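Local coordinates for protein aminotransferase (Paracoccus denitrificans, PDB 4GRX) that probably transfers amino groups from amines or omega-amino acids to keto acceptors, using pyridoxal 5'-phosphate, as a dimeric class III omega-aminotransferase, at residues A[61-74]-A[424-438]. Numbering follows the deposited sequence.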
loop_
_atom_site.group_PDB
_atom_site.type_symbol
_atom_site.label_atom_id
_atom_site.label_comp_id
_atom_site.label_asym_id
_atom_site.label_seq_id
_atom_site.Cartn_x
_atom_site.Cartn_y
_atom_site.Cartn_z
ATOM N N TYR A 61 6.021 13.935 25.394
ATOM C CA TYR A 61 6.457 12.541 25.576
ATOM C C TYR A 61 7.744 12.208 24.799
ATOM O O TYR A 61 7.924 12.635 23.654
ATOM C CB TYR A 61 5.373 11.547 25.134
ATOM C CG TYR A 61 3.932 11.876 25.516
ATOM C CD1 TYR A 61 3.199 12.839 24.812
ATOM C CD2 TYR A 61 3.279 11.177 26.546
ATOM C CE1 TYR A 61 1.880 13.114 25.138
ATOM C CE2 TYR A 61 1.961 11.456 26.881
ATOM C CZ TYR A 61 1.269 12.423 26.173
ATOM O OH TYR A 61 -0.035 12.711 26.499
ATOM N N LEU A 62 8.621 11.422 25.418
ATOM C CA LEU A 62 9.767 10.846 24.721
ATOM C C LEU A 62 9.365 9.547 24.007
ATOM O O LEU A 62 9.178 8.517 24.649
ATOM C CB LEU A 62 10.898 10.600 25.713
ATOM C CG LEU A 62 12.168 9.903 25.241
ATOM C CD1 LEU A 62 12.821 10.674 24.105
ATOM C CD2 LEU A 62 13.120 9.748 26.419
ATOM N N ASP A 63 9.218 9.601 22.685
ATOM C CA ASP A 63 8.746 8.430 21.921
ATOM C C ASP A 63 9.894 7.469 21.646
ATOM O O ASP A 63 10.615 7.629 20.670
ATOM C CB ASP A 63 8.041 8.835 20.612
ATOM C CG ASP A 63 7.380 7.653 19.908
ATOM O OD1 ASP A 63 7.990 6.558 19.845
ATOM O OD2 ASP A 63 6.237 7.804 19.400
ATOM N N ALA A 64 10.045 6.472 22.513
ATOM C CA ALA A 64 11.126 5.492 22.412
ATOM C C ALA A 64 10.793 4.382 21.420
ATOM O O ALA A 64 11.454 3.350 21.394
ATOM C CB ALA A 64 11.437 4.899 23.777
ATOM N N ASN A 65 9.775 4.599 20.597
ATOM C CA ASN A 65 9.367 3.622 19.591
ATOM C C ASN A 65 9.568 4.192 18.196
ATOM O O ASN A 65 9.088 3.632 17.212
ATOM C CB ASN A 65 7.898 3.251 19.804
ATOM C CG ASN A 65 7.578 1.853 19.346
ATOM O OD1 ASN A 65 6.879 1.652 18.345
ATOM N ND2 ASN A 65 8.086 0.869 20.069
ATOM N N SER A 66 10.275 5.318 18.128
ATOM C CA SER A 66 10.555 6.018 16.880
ATOM C C SER A 66 9.279 6.274 16.132
ATOM O O SER A 66 9.257 6.174 14.910
ATOM C CB SER A 66 11.486 5.200 15.983
ATOM O OG SER A 66 12.832 5.339 16.364
ATOM N N GLY A 67 8.226 6.612 16.866
ATOM C CA GLY A 67 6.869 6.521 16.353
ATOM C C GLY A 67 6.614 5.052 16.078
ATOM O O GLY A 67 6.170 4.307 16.950
ATOM N N LEU A 68 6.958 4.618 14.872
ATOM C CA LEU A 68 6.744 3.240 14.486
ATOM C C LEU A 68 7.969 2.631 13.822
ATOM O O LEU A 68 7.906 2.220 12.676
ATOM C CB LEU A 68 5.545 3.182 13.566
ATOM C CG LEU A 68 4.711 1.915 13.554
ATOM C CD1 LEU A 68 4.640 1.259 14.922
ATOM C CD2 LEU A 68 3.336 2.277 13.021
ATOM N N TRP A 69 9.075 2.563 14.568
ATOM C CA TRP A 69 10.406 2.131 14.070
ATOM C C TRP A 69 11.052 3.075 13.091
ATOM O O TRP A 69 12.265 3.054 12.928
ATOM C CB TRP A 69 10.385 0.736 13.426
ATOM C CG TRP A 69 9.673 -0.339 14.197
ATOM C CD1 TRP A 69 8.311 -0.625 14.190
ATOM C CD2 TRP A 69 10.269 -1.347 15.088
ATOM N NE1 TRP A 69 8.032 -1.701 15.000
ATOM C CE2 TRP A 69 9.157 -2.176 15.572
ATOM C CE3 TRP A 69 11.553 -1.629 15.519
ATOM C CZ2 TRP A 69 9.353 -3.234 16.449
ATOM C CZ3 TRP A 69 11.739 -2.697 16.407
ATOM C CH2 TRP A 69 10.665 -3.479 16.858
ATOM N N ASN A 70 10.252 3.905 12.435
ATOM C CA ASN A 70 10.668 4.620 11.232
ATOM C C ASN A 70 11.183 6.060 11.400
ATOM O O ASN A 70 11.903 6.564 10.533
ATOM C CB ASN A 70 9.522 4.594 10.209
ATOM C CG ASN A 70 8.243 5.238 10.734
ATOM O OD1 ASN A 70 8.049 5.393 11.935
ATOM N ND2 ASN A 70 7.358 5.602 9.823
ATOM N N MET A 71 10.813 6.738 12.484
ATOM C CA MET A 71 11.242 8.148 12.645
ATOM C C MET A 71 12.666 8.290 13.222
ATOM O O MET A 71 12.898 9.028 14.179
ATOM C CB MET A 71 10.245 8.943 13.496
ATOM C CG MET A 71 8.800 8.720 13.123
ATOM S SD MET A 71 8.234 9.929 11.934
ATOM C CE MET A 71 6.963 8.896 11.183
ATOM N N VAL A 72 13.613 7.595 12.615
ATOM C CA VAL A 72 14.982 7.532 13.126
ATOM C C VAL A 72 15.676 8.892 13.236
ATOM O O VAL A 72 16.613 9.051 14.016
ATOM C CB VAL A 72 15.834 6.565 12.288
ATOM C CG1 VAL A 72 15.171 5.189 12.268
ATOM C CG2 VAL A 72 16.013 7.112 10.877
ATOM N N ALA A 73 15.208 9.865 12.462
ATOM C CA ALA A 73 15.781 11.195 12.516
ATOM C C ALA A 73 14.950 12.156 13.377
ATOM O O ALA A 73 15.081 13.373 13.277
ATOM C CB ALA A 73 15.968 11.739 11.111
ATOM N N GLY A 74 14.098 11.594 14.226
ATOM C CA GLY A 74 13.230 12.397 15.072
ATOM C C GLY A 74 12.035 13.004 14.355
ATOM O O GLY A 74 11.719 12.653 13.219
ATOM N N LEU A 424 6.605 8.693 28.622
ATOM C CA LEU A 424 7.453 7.812 27.801
ATOM C C LEU A 424 6.607 6.977 26.866
ATOM O O LEU A 424 5.850 6.123 27.320
ATOM C CB LEU A 424 8.360 6.901 28.674
ATOM C CG LEU A 424 9.118 5.706 28.040
ATOM C CD1 LEU A 424 10.208 6.173 27.099
ATOM C CD2 LEU A 424 9.725 4.753 29.065
ATOM N N ILE A 425 6.709 7.209 25.561
ATOM C CA ILE A 425 6.018 6.314 24.636
ATOM C C ILE A 425 6.859 5.040 24.527
ATOM O O ILE A 425 8.005 5.061 24.065
ATOM C CB ILE A 425 5.747 6.928 23.243
ATOM C CG1 ILE A 425 4.806 8.154 23.315
ATOM C CG2 ILE A 425 5.248 5.860 22.280
ATOM C CD1 ILE A 425 3.559 7.995 24.152
ATOM N N CYS A 426 6.282 3.942 25.002
ATOM C CA CYS A 426 6.921 2.643 24.966
ATOM C C CYS A 426 5.834 1.663 24.634
ATOM O O CYS A 426 4.855 1.575 25.376
ATOM C CB CYS A 426 7.503 2.303 26.333
ATOM S SG CYS A 426 8.228 0.656 26.447
ATOM N N ARG A 427 5.983 0.933 23.530
ATOM C CA ARG A 427 4.929 0.018 23.118
ATOM C C ARG A 427 5.310 -1.464 23.189
ATOM O O ARG A 427 6.031 -1.961 22.317
ATOM C CB ARG A 427 4.418 0.364 21.717
ATOM C CG ARG A 427 2.912 0.158 21.545
ATOM C CD ARG A 427 2.410 -1.105 22.226
ATOM N NE ARG A 427 1.128 -0.875 22.872
ATOM C CZ ARG A 427 0.618 -1.600 23.866
ATOM N NH1 ARG A 427 1.273 -2.634 24.392
ATOM N NH2 ARG A 427 -0.569 -1.262 24.350
ATOM N N PRO A 428 4.812 -2.172 24.220
ATOM C CA PRO A 428 5.012 -3.595 24.392
ATOM C C PRO A 428 4.192 -4.390 23.416
ATOM O O PRO A 428 3.031 -4.094 23.204
ATOM C CB PRO A 428 4.495 -3.849 25.811
ATOM C CG PRO A 428 4.697 -2.549 26.508
ATOM C CD PRO A 428 4.252 -1.579 25.444
ATOM N N LEU A 429 4.809 -5.400 22.832
ATOM C CA LEU A 429 4.138 -6.279 21.906
ATOM C C LEU A 429 4.113 -7.589 22.636
ATOM O O LEU A 429 5.159 -8.184 22.858
ATOM C CB LEU A 429 4.925 -6.377 20.591
ATOM C CG LEU A 429 5.420 -5.025 20.012
ATOM C CD1 LEU A 429 6.473 -5.213 18.939
ATOM C CD2 LEU A 429 4.298 -4.144 19.476
ATOM N N GLY A 430 2.922 -8.020 23.039
ATOM C CA GLY A 430 2.772 -9.178 23.905
ATOM C C GLY A 430 3.377 -8.815 25.234
ATOM O O GLY A 430 3.216 -7.690 25.696
ATOM N N GLN A 431 4.114 -9.740 25.833
ATOM C CA GLN A 431 4.827 -9.431 27.071
ATOM C C GLN A 431 6.299 -9.052 26.826
ATOM O O GLN A 431 7.142 -9.134 27.729
ATOM C CB GLN A 431 4.638 -10.548 28.107
ATOM C CG GLN A 431 3.168 -10.736 28.475
ATOM C CD GLN A 431 2.923 -11.657 29.653
ATOM O OE1 GLN A 431 3.782 -11.839 30.521
ATOM N NE2 GLN A 431 1.725 -12.230 29.705
ATOM N N SER A 432 6.575 -8.608 25.599
ATOM C CA SER A 432 7.892 -8.126 25.180
ATOM C C SER A 432 7.904 -6.605 25.190
ATOM O O SER A 432 7.309 -5.974 24.303
ATOM C CB SER A 432 8.216 -8.619 23.759
ATOM O OG SER A 432 8.294 -10.032 23.696
ATOM N N ILE A 433 8.558 -6.017 26.193
ATOM C CA ILE A 433 8.729 -4.566 26.282
ATOM C C ILE A 433 9.809 -4.109 25.301
ATOM O O ILE A 433 11.000 -4.383 25.488
ATOM C CB ILE A 433 9.124 -4.151 27.701
ATOM C CG1 ILE A 433 8.158 -4.769 28.711
ATOM C CG2 ILE A 433 9.190 -2.628 27.824
ATOM C CD1 ILE A 433 8.840 -5.292 29.955
ATOM N N VAL A 434 9.385 -3.401 24.260
ATOM C CA VAL A 434 10.249 -3.059 23.141
ATOM C C VAL A 434 10.738 -1.623 23.232
ATOM O O VAL A 434 10.003 -0.713 23.611
ATOM C CB VAL A 434 9.517 -3.294 21.808
ATOM C CG1 VAL A 434 10.314 -2.771 20.631
ATOM C CG2 VAL A 434 9.238 -4.771 21.625
ATOM N N LEU A 435 12.000 -1.431 22.887
ATOM C CA LEU A 435 12.594 -0.119 22.849
ATOM C C LEU A 435 13.313 0.008 21.518
ATOM O O LEU A 435 14.197 -0.814 21.186
ATOM C CB LEU A 435 13.562 0.040 24.012
ATOM C CG LEU A 435 13.004 0.128 25.435
ATOM C CD1 LEU A 435 14.154 0.238 26.432
ATOM C CD2 LEU A 435 12.038 1.303 25.606
ATOM N N CYS A 436 12.898 0.999 20.733
ATOM C CA CYS A 436 13.502 1.262 19.425
ATOM C C CYS A 436 13.500 2.757 19.109
ATOM O O CYS A 436 12.847 3.200 18.148
ATOM C CB CYS A 436 12.818 0.442 18.313
ATOM S SG CYS A 436 11.042 0.734 18.086
ATOM N N PRO A 437 14.250 3.542 19.913
ATOM C CA PRO A 437 14.241 5.008 19.833
ATOM C C PRO A 437 14.866 5.540 18.531
ATOM O O PRO A 437 15.583 4.804 17.854
ATOM C CB PRO A 437 15.095 5.439 21.043
ATOM C CG PRO A 437 15.728 4.200 21.595
ATOM C CD PRO A 437 15.376 3.042 20.726
ATOM N N PRO A 438 14.611 6.819 18.180
ATOM C CA PRO A 438 15.324 7.355 17.009
ATOM C C PRO A 438 16.851 7.291 17.170
ATOM O O PRO A 438 17.387 7.257 18.288
ATOM C CB PRO A 438 14.874 8.818 16.958
ATOM C CG PRO A 438 13.633 8.886 17.771
ATOM C CD PRO A 438 13.786 7.850 18.838
#
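Parallel strand pairing joins Leu62 and Asp63 to Leu424 and Ile425 at the edge of a small mixed sheet, and beyond it the loop from Ala64 to Trp69 packs on the chain leaving strand 432-435. Ile425 N donates to Leu62 O (2.9 Å) and Ile425 O accepts from Ala64 N (2.9 Å), so one residue is held through both backbone polar atoms. Toward the other limb, Ala64 O accepts from Cys436 N (2.8 Å), met nearly along the C=O axis; the Ala64 methyl meets Leu424 CD1 and Leu435 CD2. Where the strand ends, Asp63 forms an Asx turn: with CG swung anti to the backbone N (chi1 -172°), OD1 accepts from Asn65 N (2.8 Å) and weakly from Gly67 N, while Ile425 CG2 packs against the carboxylate. The other oxygen, OD2, is hydrogen-bonded to Tyr94 OH of the second subunit. With an alanine in place of Asp63 both carboxylate oxygens go, and Asn65 N and that tyrosine hydroxyl would probably lose their acceptor, the turn being less firmly fixed. Further along, Ser66 OG donates to Cys436 O (2.8 Å), and Pro438 CB rests against the carbonyl oxygens of Met71 and Val72. Cys436 SG lies over one face of the Trp69 indole, 3.8 Å from the centroid of its six-membered ring, whereas Val434 CG1 touches CH2 and Leu429 CD1 comes at the ring edge; Leu429 also touches the delta-amino valeric acid bound in its pocket. The contact thus ties the mixed sheet of strands 43-49, 52-55, 60-63 and 424-425 to that of 381-387, 390-395 and 432-435; helix 411-421 packs on Tyr61 and Leu424, and helix 443-463 on Leu62, Ala64 and Leu435.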